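Local coordinates for protein P91 (Metagenome, PDB 4ZI5) that hydrolyses phosphotriesters as a promiscuous activity of an alpha/beta hydrolase that belongs to the dienelactone hydrolase family, at residues G95-G98 with H102-R105; T136-A141 with G155-E160; I29-W34 with H57-A62; D76-G79 with V83-A86. All coordinates share one frame; numbering follows the deposited sequence.

Contact 1 of 4, residues G95-G98 with H102-R105; sequences GYYG and HWRR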
loop_
_atom_site.group_PDB
_atom_site.type_symbol
_atom_site.label_atom_id
_atom_site.label_comp_id
_atom_site.label_asym_id
_atom_site.label_seq_id
_atom_site.Cartn_x
_atom_site.Cartn_y
_atom_site.Cartn_z
ATOM N N GLY A 95 3.667 29.968 -11.089
ATOM C CA GLY A 95 4.494 30.662 -10.122
ATOM C C GLY A 95 5.324 29.716 -9.266
ATOM O O GLY A 95 6.531 29.937 -9.058
ATOM N N TYR A 96 4.676 28.652 -8.788
ATOM C CA TYR A 96 5.341 27.683 -7.922
ATOM C C TYR A 96 6.301 26.816 -8.722
ATOM O O TYR A 96 7.434 26.618 -8.294
ATOM C CB TYR A 96 4.333 26.798 -7.184
ATOM C CG TYR A 96 3.375 27.522 -6.262
ATOM C CD1 TYR A 96 3.804 28.119 -5.072
ATOM C CD2 TYR A 96 2.005 27.570 -6.558
ATOM C CE1 TYR A 96 2.897 28.770 -4.221
ATOM C CE2 TYR A 96 1.107 28.204 -5.726
ATOM C CZ TYR A 96 1.543 28.799 -4.555
ATOM O OH TYR A 96 0.587 29.424 -3.752
ATOM N N TYR A 97 5.862 26.274 -9.858
ATOM C CA TYR A 97 6.723 25.379 -10.641
ATOM C C TYR A 97 7.954 26.116 -11.185
ATOM O O TYR A 97 9.029 25.540 -11.272
ATOM C CB TYR A 97 5.967 24.741 -11.807
ATOM C CG TYR A 97 4.850 23.773 -11.449
ATOM C CD1 TYR A 97 4.682 23.274 -10.152
ATOM C CD2 TYR A 97 3.971 23.318 -12.442
ATOM C CE1 TYR A 97 3.671 22.375 -9.846
ATOM C CE2 TYR A 97 2.952 22.413 -12.147
ATOM C CZ TYR A 97 2.812 21.946 -10.841
ATOM O OH TYR A 97 1.815 21.055 -10.532
ATOM N N GLY A 98 7.786 27.396 -11.530
ATOM C CA GLY A 98 8.898 28.212 -12.053
ATOM C C GLY A 98 9.841 28.788 -10.995
ATOM O O GLY A 98 10.847 29.417 -11.359
ATOM N N HIS A 102 10.784 29.446 -3.835
ATOM C CA HIS A 102 9.628 30.199 -3.329
ATOM C C HIS A 102 8.514 29.256 -2.857
ATOM O O HIS A 102 7.916 29.440 -1.792
ATOM C CB HIS A 102 9.120 31.143 -4.428
ATOM C CG HIS A 102 7.676 31.486 -4.332
ATOM N ND1 HIS A 102 7.201 32.449 -3.471
ATOM C CD2 HIS A 102 6.604 31.008 -5.003
ATOM C CE1 HIS A 102 5.891 32.541 -3.612
ATOM N NE2 HIS A 102 5.502 31.676 -4.532
ATOM N N TRP A 103 8.250 28.247 -3.663
ATOM C CA TRP A 103 7.276 27.199 -3.330
ATOM C C TRP A 103 7.606 26.535 -1.991
ATOM O O TRP A 103 6.753 26.410 -1.110
ATOM C CB TRP A 103 7.272 26.210 -4.477
ATOM C CG TRP A 103 6.283 25.060 -4.415
ATOM C CD1 TRP A 103 5.300 24.830 -3.499
ATOM C CD2 TRP A 103 6.198 24.019 -5.372
ATOM N NE1 TRP A 103 4.616 23.665 -3.819
ATOM C CE2 TRP A 103 5.157 23.148 -4.964
ATOM C CE3 TRP A 103 6.938 23.702 -6.526
ATOM C CZ2 TRP A 103 4.807 22.010 -5.695
ATOM C CZ3 TRP A 103 6.592 22.567 -7.245
ATOM C CH2 TRP A 103 5.543 21.734 -6.826
ATOM N N ARG A 104 8.875 26.197 -1.825
ATOM C CA ARG A 104 9.370 25.600 -0.590
ATOM C C ARG A 104 9.265 26.507 0.626
ATOM O O ARG A 104 8.880 26.048 1.692
ATOM C CB ARG A 104 10.792 25.085 -0.781
ATOM C CG ARG A 104 10.825 23.872 -1.699
ATOM C CD ARG A 104 12.216 23.552 -2.274
ATOM N NE ARG A 104 12.188 22.431 -3.230
ATOM C CZ ARG A 104 13.218 21.620 -3.526
ATOM N NH1 ARG A 104 14.416 21.774 -2.944
ATOM N NH2 ARG A 104 13.061 20.631 -4.414
ATOM N N ARG A 105 9.537 27.797 0.456
ATOM C CA ARG A 105 9.397 28.743 1.559
ATOM C C ARG A 105 7.953 28.872 1.986
ATOM O O ARG A 105 7.671 28.959 3.171
ATOM C CB ARG A 105 9.911 30.148 1.197
ATOM C CG ARG A 105 11.406 30.281 1.072
ATOM C CD ARG A 105 11.798 31.764 1.043
ATOM N NE ARG A 105 11.323 32.463 -0.157
ATOM C CZ ARG A 105 11.920 32.432 -1.352
ATOM N NH1 ARG A 105 13.003 31.693 -1.563
ATOM N NH2 ARG A 105 11.403 33.118 -2.363
#
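Gly-95 meets helix 100-115 through its carbonyl. Its O lies 4.2 Å from CD2 of His-102, a loose contact. Tyr-96 does most of the work. Its CB sits over one face of the Trp-103 indole and makes a CH-pi contact, 4.0 Å from the centroid of the five-membered ring. The backbone of Tyr-96 presses on the same indole, with O 3.4 Å from Trp-103 CE3. The phenol ring runs nearly parallel to the His-102 imidazole, with planes at 15°. The two are slid so far apart that they barely overlap, and Tyr-96 CE1 is 3.9 Å from His-102 NE2. The phenol OH hydrogen-bonds His-78 ND1. Tyr-97 starts away from helix 100-115, but its ring comes back to the far end of the indole. Its CD1 edge lies 3.5 Å from Trp-103 CZ3, and the planes are inclined at 46°. With CG anti to the backbone N (chi1 -177°), the Trp-103 indole is carried toward both tyrosines. Its NE1 is held by Thr-136 OG1. Together the four rings form an aromatic cluster where the chain turns from helix 90-97 to helix 100-115 in the alpha/beta hydrolase fold.

Contact 2 of 4, residues T136-A141 with G155-E160; sequences TCLELA and GGLLPE
Leu-138 meets Leu-157 where helix 132-142 faces the loop after strand 149-153. Its CB points toward the loop but stays clear of it. CG follows, anti to the backbone N (chi1 -177°), and carries the branch outward. Of the two methyls, CD2 makes the contact. It lies 4.1 Å from Leu-157 CB and equally close to Leu-157 CD2. The same methyl is 4.2 Å from Leu-158 O, a carbonyl that accepts a hydrogen bond from Arg-142. The two leucine side chains cross at about a right angle. Helix 132-142 begins within the GxCxG pattern of a probable nucleophile elbow, as in other alpha/beta hydrolases, and this contact packs its flank against a loop at the C-terminal end of a neighbouring parallel strand. Gly-156 bends that loop in an inverse gamma turn. One residue further along the helix the contact becomes polar. Glu-139 OE2 lies 4.3 Å from Leu-158 CB, with a water joining the two residues. The water donates to Glu-139 OE2 at 2.8 Å and accepts from Leu-158 N at 3.2 Å. Glu-139 is also gripped by salt bridges: OE2 meets Arg-100 and Arg-142, and OE1 meets Arg-104. These cations would probably favour the ionised carboxylate.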
loop_
_atom_site.group_PDB
_atom_site.type_symbol
_atom_site.label_atom_id
_atom_site.label_comp_id
_atom_site.label_asym_id
_atom_site.label_seq_id
_atom_site.Cartn_x
_atom_site.Cartn_y
_atom_site.Cartn_z
ATOM N N THR A 136 3.771 19.473 -3.114
ATOM C CA THR A 136 4.275 20.387 -2.108
ATOM C C THR A 136 4.959 19.632 -0.958
ATOM O O THR A 136 6.005 20.077 -0.450
ATOM C CB THR A 136 3.147 21.302 -1.537
ATOM O OG1 THR A 136 2.525 22.065 -2.592
ATOM C CG2 THR A 136 3.694 22.272 -0.543
ATOM N N CYS A 137 4.350 18.539 -0.506
ATOM C CA CYS A 137 4.929 17.713 0.587
ATOM C C CYS A 137 6.312 17.223 0.207
ATOM O O CYS A 137 7.230 17.301 1.011
ATOM C CB CYS A 137 4.060 16.500 0.891
ATOM S SG CYS A 137 2.516 16.842 1.747
ATOM N N LEU A 138 6.457 16.789 -1.041
ATOM C CA LEU A 138 7.741 16.274 -1.514
ATOM C C LEU A 138 8.788 17.388 -1.644
ATOM O O LEU A 138 9.941 17.193 -1.237
ATOM C CB LEU A 138 7.560 15.508 -2.819
ATOM C CG LEU A 138 8.830 14.863 -3.367
ATOM C CD1 LEU A 138 9.487 13.952 -2.359
ATOM C CD2 LEU A 138 8.497 14.085 -4.645
ATOM N N GLU A 139 8.383 18.550 -2.158
ATOM C CA GLU A 139 9.268 19.732 -2.173
ATOM C C GLU A 139 9.751 20.086 -0.773
ATOM O O GLU A 139 10.954 20.295 -0.541
ATOM C CB GLU A 139 8.572 20.951 -2.824
ATOM C CG GLU A 139 8.249 20.777 -4.305
ATOM C CD GLU A 139 9.480 20.456 -5.094
ATOM O OE1 GLU A 139 10.323 21.359 -5.198
ATOM O OE2 GLU A 139 9.620 19.302 -5.606
ATOM N N LEU A 140 8.825 20.135 0.173
ATOM C CA LEU A 140 9.173 20.464 1.554
ATOM C C LEU A 140 10.111 19.437 2.176
ATOM O O LEU A 140 11.108 19.816 2.825
ATOM C CB LEU A 140 7.920 20.630 2.406
ATOM C CG LEU A 140 8.101 20.999 3.884
ATOM C CD1 LEU A 140 8.824 22.322 4.104
ATOM C CD2 LEU A 140 6.727 21.026 4.522
ATOM N N ALA A 141 9.825 18.152 1.966
ATOM C CA ALA A 141 10.732 17.107 2.459
ATOM C C ALA A 141 12.129 17.233 1.860
ATOM O O ALA A 141 13.114 17.010 2.561
ATOM C CB ALA A 141 10.160 15.715 2.195
ATOM N N GLY A 155 -0.633 13.044 -6.039
ATOM C CA GLY A 155 0.281 14.132 -6.225
ATOM C C GLY A 155 0.994 14.144 -7.560
ATOM O O GLY A 155 1.534 13.128 -8.017
ATOM N N GLY A 156 1.030 15.314 -8.170
ATOM C CA GLY A 156 1.741 15.509 -9.436
ATOM C C GLY A 156 3.183 15.816 -9.106
ATOM O O GLY A 156 3.614 16.951 -9.225
ATOM N N LEU A 157 3.917 14.787 -8.731
ATOM C CA LEU A 157 5.256 14.914 -8.232
ATOM C C LEU A 157 6.215 15.405 -9.317
ATOM O O LEU A 157 6.008 15.141 -10.488
ATOM C CB LEU A 157 5.739 13.580 -7.677
ATOM C CG LEU A 157 4.837 12.859 -6.665
ATOM C CD1 LEU A 157 5.546 11.599 -6.218
ATOM C CD2 LEU A 157 4.455 13.740 -5.466
ATOM N N LEU A 158 7.227 16.166 -8.914
ATOM C CA LEU A 158 8.309 16.601 -9.801
ATOM C C LEU A 158 9.584 15.820 -9.513
ATOM O O LEU A 158 9.845 15.481 -8.364
ATOM C CB LEU A 158 8.600 18.109 -9.582
ATOM C CG LEU A 158 7.694 19.126 -10.278
ATOM C CD1 LEU A 158 6.284 19.155 -9.721
ATOM C CD2 LEU A 158 8.290 20.534 -10.192
ATOM N N PRO A 159 10.422 15.589 -10.538
ATOM C CA PRO A 159 11.778 15.140 -10.240
ATOM C C PRO A 159 12.507 16.172 -9.383
ATOM O O PRO A 159 12.175 17.383 -9.420
ATOM C CB PRO A 159 12.464 15.058 -11.620
ATOM C CG PRO A 159 11.408 15.301 -12.642
ATOM C CD PRO A 159 10.240 15.932 -11.967
ATOM N N GLU A 160 13.494 15.705 -8.640
ATOM C CA GLU A 160 14.208 16.573 -7.687
ATOM C C GLU A 160 15.000 17.675 -8.419
ATOM O O GLU A 160 15.283 17.553 -9.596
ATOM C CB GLU A 160 15.155 15.744 -6.828
ATOM C CG GLU A 160 16.434 15.319 -7.566
ATOM C CD GLU A 160 17.252 14.251 -6.866
ATOM O OE1 GLU A 160 18.196 13.740 -7.521
ATOM O OE2 GLU A 160 16.992 13.930 -5.676
HETATM O O HOH W 1 7.374 17.601 -6.029
#

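Contact 3 of 4, residues I29-W34 with H57-A62; sequences IGEFHW and HAKERA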
loop_
_atom_site.group_PDB
_atom_site.type_symbol
_atom_site.label_atom_id
_atom_site.label_comp_id
_atom_site.label_asym_id
_atom_site.label_seq_id
_atom_site.Cartn_x
_atom_site.Cartn_y
_atom_site.Cartn_z
ATOM N N ILE A 29 -3.782 32.537 5.873
ATOM C CA ILE A 29 -4.781 32.221 6.874
ATOM C C ILE A 29 -5.113 30.739 6.785
ATOM O O ILE A 29 -5.926 30.312 5.969
ATOM C CB ILE A 29 -6.060 33.043 6.717
ATOM C CG1 ILE A 29 -5.746 34.534 6.403
ATOM C CG2 ILE A 29 -6.865 32.916 7.999
ATOM C CD1 ILE A 29 -6.895 35.260 5.723
ATOM N N GLY A 30 -4.453 29.958 7.617
ATOM C CA GLY A 30 -4.739 28.524 7.692
ATOM C C GLY A 30 -5.841 28.227 8.707
ATOM O O GLY A 30 -6.296 29.112 9.439
ATOM N N GLU A 31 -6.249 26.962 8.778
ATOM C CA GLU A 31 -7.243 26.517 9.747
ATOM C C GLU A 31 -6.716 25.314 10.496
ATOM O O GLU A 31 -6.353 24.306 9.885
ATOM C CB GLU A 31 -8.598 26.183 9.061
ATOM C CG GLU A 31 -9.728 25.978 10.051
ATOM C CD GLU A 31 -11.039 25.723 9.376
ATOM O OE1 GLU A 31 -11.856 26.665 9.346
ATOM O OE2 GLU A 31 -11.240 24.604 8.854
ATOM N N PHE A 32 -6.669 25.449 11.822
ATOM C CA PHE A 32 -6.054 24.490 12.731
ATOM C C PHE A 32 -7.152 23.693 13.420
ATOM O O PHE A 32 -8.058 24.273 14.025
ATOM C CB PHE A 32 -5.223 25.233 13.765
ATOM C CG PHE A 32 -4.544 24.359 14.755
ATOM C CD1 PHE A 32 -3.438 23.598 14.393
ATOM C CD2 PHE A 32 -4.982 24.320 16.081
ATOM C CE1 PHE A 32 -2.794 22.812 15.313
ATOM C CE2 PHE A 32 -4.341 23.542 17.023
ATOM C CZ PHE A 32 -3.232 22.794 16.645
ATOM N N HIS A 33 -7.036 22.358 13.339
ATOM C CA HIS A 33 -8.007 21.426 13.896
ATOM C C HIS A 33 -7.405 20.592 15.001
ATOM O O HIS A 33 -6.315 20.022 14.849
ATOM C CB HIS A 33 -8.518 20.502 12.803
ATOM C CG HIS A 33 -9.280 21.206 11.731
ATOM N ND1 HIS A 33 -10.608 20.957 11.489
ATOM C CD2 HIS A 33 -8.901 22.154 10.838
ATOM C CE1 HIS A 33 -11.024 21.733 10.503
ATOM N NE2 HIS A 33 -10.009 22.459 10.082
ATOM N N TRP A 34 -8.123 20.500 16.115
ATOM C CA TRP A 34 -7.684 19.669 17.230
ATOM C C TRP A 34 -8.889 19.206 18.074
ATOM O O TRP A 34 -10.000 19.772 17.979
ATOM C CB TRP A 34 -6.623 20.421 18.080
ATOM C CG TRP A 34 -7.206 21.371 19.075
ATOM C CD1 TRP A 34 -7.263 21.202 20.448
ATOM C CD2 TRP A 34 -7.851 22.630 18.800
ATOM N NE1 TRP A 34 -7.912 22.271 21.021
ATOM C CE2 TRP A 34 -8.266 23.166 20.037
ATOM C CE3 TRP A 34 -8.123 23.348 17.632
ATOM C CZ2 TRP A 34 -8.950 24.387 20.137
ATOM C CZ3 TRP A 34 -8.817 24.569 17.734
ATOM C CH2 TRP A 34 -9.222 25.062 18.971
ATOM N N HIS A 57 -12.709 20.461 1.217
ATOM C CA HIS A 57 -12.074 19.159 1.147
ATOM C C HIS A 57 -10.858 19.102 2.101
ATOM O O HIS A 57 -10.733 18.171 2.922
ATOM C CB HIS A 57 -11.646 18.873 -0.291
ATOM C CG HIS A 57 -10.922 17.587 -0.452
ATOM N ND1 HIS A 57 -9.563 17.477 -0.253
ATOM C CD2 HIS A 57 -11.354 16.349 -0.773
ATOM C CE1 HIS A 57 -9.196 16.221 -0.422
ATOM N NE2 HIS A 57 -10.254 15.522 -0.762
ATOM N N ALA A 58 -10.010 20.125 2.036
ATOM C CA ALA A 58 -8.775 20.094 2.854
ATOM C C ALA A 58 -9.107 20.221 4.325
ATOM O O ALA A 58 -8.524 19.542 5.174
ATOM C CB ALA A 58 -7.822 21.177 2.413
ATOM N N LYS A 59 -10.068 21.097 4.626
ATOM C CA LYS A 59 -10.494 21.306 6.006
ATOM C C LYS A 59 -11.101 20.040 6.622
ATOM O O LYS A 59 -10.886 19.763 7.800
ATOM C CB LYS A 59 -11.482 22.467 6.105
ATOM C CG LYS A 59 -10.892 23.816 5.723
ATOM C CD LYS A 59 -11.956 24.883 5.580
ATOM C CE LYS A 59 -11.295 26.206 5.280
ATOM N NZ LYS A 59 -12.316 27.236 4.974
ATOM N N GLU A 60 -11.858 19.282 5.823
ATOM C CA GLU A 60 -12.426 18.012 6.295
ATOM C C GLU A 60 -11.364 16.982 6.610
ATOM O O GLU A 60 -11.504 16.235 7.586
ATOM C CB GLU A 60 -13.450 17.461 5.280
ATOM C CG GLU A 60 -14.024 16.093 5.569
ATOM C CD GLU A 60 -14.747 15.947 6.890
ATOM O OE1 GLU A 60 -15.137 16.928 7.548
ATOM O OE2 GLU A 60 -14.917 14.779 7.287
ATOM N N ARG A 61 -10.298 16.945 5.811
ATOM C CA ARG A 61 -9.198 16.030 6.093
ATOM C C ARG A 61 -8.469 16.402 7.380
ATOM O O ARG A 61 -8.113 15.516 8.190
ATOM C CB ARG A 61 -8.256 15.920 4.869
ATOM C CG ARG A 61 -8.920 15.470 3.566
ATOM C CD ARG A 61 -9.809 14.246 3.770
ATOM N NE ARG A 61 -10.605 13.718 2.660
ATOM C CZ ARG A 61 -11.723 14.252 2.154
ATOM N NH1 ARG A 61 -12.394 13.580 1.213
ATOM N NH2 ARG A 61 -12.163 15.447 2.558
ATOM N N ALA A 62 -8.305 17.700 7.617
ATOM C CA ALA A 62 -7.732 18.170 8.882
ATOM C C ALA A 62 -8.631 17.789 10.055
ATOM O O ALA A 62 -8.134 17.314 11.064
ATOM C CB ALA A 62 -7.538 19.675 8.859
HETATM O O HOH W 2 -13.720 27.463 7.568
#
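His-33 and Ala-62 form the tight part of this contact. The methyl of Ala-62 sits over one face of the imidazole, displaced toward its rim. Ala-62 CB is 3.5 Å from His-33 CD2 and makes a CH-pi contact with the ring. The CB of His-33 already points at the helix. Its CG is anti to the carbonyl carbon (chi1 -64°), which lays the ring against the Ala-62 methyl and within bonding distance of Glu-31 OE2. Beside the methyl, Lys-59 O approaches the ring obliquely and lies 3.3 Å from His-33 CE1. The imidazole is thus packed against both a side chain and the backbone of the helix. Its NE2 donates to Glu-31 OE2 at 2.8 Å. That bond is bent, with an N-H...O angle of 134°. It meets the carboxylate on its anti side, tilted from both group planes. It links two residues of one strand and limits the rotation of both side chains.

Strand 26-34 is near the edge of the mixed sheet, between strands 15-23 and 71-74. Helix 56-67 runs along it in the alpha/beta sandwich, and the short segments cross at -26° with axes 8.7 Å apart.

The Glu-31 and Lys-59 side is close along the lysine stem but loose at the charged ends, where water enters. The two side chains cross at about a right angle, and Glu-31 OE2 rests 3.2 Å from Lys-59 CG. The carboxylate therefore lies against aliphatic carbons. Glu-31 OE1 stays 4.4 Å from Lys-59 NZ, too far for a salt bridge. A water bridges them, donating to Glu-31 OE1 and accepting from Lys-59 NZ at 3.0 Å.

Contact 4 of 4, residues D76-G79 with V83-A86; sequences DMHG and VFDA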
loop_
_atom_site.group_PDB
_atom_site.type_symbol
_atom_site.label_atom_id
_atom_site.label_comp_id
_atom_site.label_asym_id
_atom_site.label_seq_id
_atom_site.Cartn_x
_atom_site.Cartn_y
_atom_site.Cartn_z
ATOM N N ASP A 76 -2.742 27.408 3.983
ATOM C CA ASP A 76 -3.070 28.377 2.944
ATOM C C ASP A 76 -1.803 28.648 2.145
ATOM O O ASP A 76 -0.956 29.459 2.581
ATOM C CB ASP A 76 -3.598 29.652 3.591
ATOM C CG ASP A 76 -3.870 30.782 2.576
ATOM O OD1 ASP A 76 -3.902 30.506 1.357
ATOM O OD2 ASP A 76 -3.973 31.963 3.005
ATOM N N MET A 77 -1.651 28.000 0.990
ATOM C CA MET A 77 -0.469 28.257 0.137
ATOM C C MET A 77 -0.567 29.573 -0.628
ATOM O O MET A 77 0.425 30.281 -0.753
ATOM C CB MET A 77 -0.195 27.122 -0.852
ATOM C CG MET A 77 0.304 25.859 -0.204
ATOM S SD MET A 77 1.947 25.980 0.499
ATOM C CE MET A 77 2.947 25.930 -0.985
ATOM N N HIS A 78 -1.763 29.899 -1.121
ATOM C CA HIS A 78 -1.940 31.045 -1.993
ATOM C C HIS A 78 -1.873 32.377 -1.280
ATOM O O HIS A 78 -1.428 33.362 -1.873
ATOM C CB HIS A 78 -3.245 30.911 -2.766
ATOM C CG HIS A 78 -3.321 29.669 -3.590
ATOM N ND1 HIS A 78 -2.208 29.068 -4.142
ATOM C CD2 HIS A 78 -4.377 28.922 -3.967
ATOM C CE1 HIS A 78 -2.579 27.994 -4.808
ATOM N NE2 HIS A 78 -3.890 27.887 -4.724
ATOM N N GLY A 79 -2.257 32.425 -0.011
ATOM C CA GLY A 79 -2.324 33.691 0.727
ATOM C C GLY A 79 -3.718 34.269 0.685
ATOM O O GLY A 79 -4.458 34.038 -0.278
ATOM N N VAL A 83 -9.066 31.065 -3.056
ATOM C CA VAL A 83 -9.449 29.856 -3.783
ATOM C C VAL A 83 -9.622 30.266 -5.245
ATOM O O VAL A 83 -10.200 31.320 -5.532
ATOM C CB VAL A 83 -10.736 29.235 -3.192
ATOM C CG1 VAL A 83 -11.223 28.056 -4.034
ATOM C CG2 VAL A 83 -10.480 28.784 -1.768
ATOM N N PHE A 84 -9.107 29.445 -6.155
ATOM C CA PHE A 84 -9.272 29.620 -7.600
ATOM C C PHE A 84 -10.136 28.490 -8.150
ATOM O O PHE A 84 -10.141 27.381 -7.602
ATOM C CB PHE A 84 -7.901 29.615 -8.269
ATOM C CG PHE A 84 -6.978 30.665 -7.733
ATOM C CD1 PHE A 84 -7.165 32.003 -8.075
ATOM C CD2 PHE A 84 -5.956 30.341 -6.851
ATOM C CE1 PHE A 84 -6.337 32.987 -7.571
ATOM C CE2 PHE A 84 -5.115 31.321 -6.348
ATOM C CZ PHE A 84 -5.307 32.648 -6.698
ATOM N N ASP A 85 -10.879 28.773 -9.223
ATOM C CA ASP A 85 -11.503 27.708 -10.019
ATOM C C ASP A 85 -10.529 27.248 -11.093
ATOM O O ASP A 85 -9.489 27.855 -11.292
ATOM C CB ASP A 85 -12.860 28.132 -10.623
ATOM C CG ASP A 85 -12.767 29.350 -11.528
ATOM O OD1 ASP A 85 -11.737 29.565 -12.209
ATOM O OD2 ASP A 85 -13.757 30.106 -11.559
ATOM N N ALA A 86 -10.903 26.187 -11.796
ATOM C CA ALA A 86 -10.112 25.600 -12.892
ATOM C C ALA A 86 -9.615 26.626 -13.906
ATOM O O ALA A 86 -8.471 26.539 -14.370
ATOM C CB ALA A 86 -10.939 24.542 -13.610
#
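His-78 and Phe-84 meet within the long loop that joins strand 71-74 to helix 90-97 in the alpha/beta hydrolase fold. The loop folds back on itself here, and an Asx motif starting at Asp-76 shapes its first turn.

The contact between the segments is aromatic. Phe-84 CE2 lies over one face of the imidazole, while His-78 CD2 lies near the plane of the phenyl ring, at its edge. Phe-84 CE2 is 3.5 Å from His-78 CD2 and 3.7 Å from His-78 CG. The neighbouring Phe-84 CD2 lies 3.8 Å from His-78 NE2. The ring planes are inclined at 59°, with centroids 5.1 Å apart, so the pair is oblique. In both residues CB points toward the other segment. CG of His-78 is anti to its carbonyl carbon (chi1 -58°), which turns the imidazole to Phe-84. Thr-92 of helix 90-97 touches both side chains.

The polar contacts fix the imidazole and the turn that carries it. His-78 NE2 is hydrogen-bonded to Ala-51 O, and ND1 is taken by Tyr-96. With both nitrogens engaged, the ring has little freedom to rotate, and its face is held toward Phe-84. The backbone of Phe-84 is hydrogen-bonded to that of Phe-52.

The turn itself is held by Asp-76. Its OD2 is bonded to Ile-29 N and Ala-81 N, which steadies the carboxylate. Its OD1 accepts from Gly-79 N at 2.9 Å, with the donor above the carboxylate plane, 41° out of it.

From the N terminus, contact 3 comes first. It closes the loop that runs from strand 26-34 through strand 42-48 to helix 56-67. Contact 4 then closes a short turn after strand 71-74, and contact 1 closes the corner between helices 90-97 and 100-115. Contact 2 follows, spanning strand 149-153. The four lie in series, and none nests in or crosses another. In space contact 4 touches the other three, and contacts 1 and 2 also touch. The loop after strand 71-74 is thereby tied to strand 26-34 by Asp-76, to helix 90-97 by His-78, and to helices 100-115 and 132-142 by Met-77. Arg-104 and Glu-139 join those last two helices. Contacts 2 and 3 do not touch.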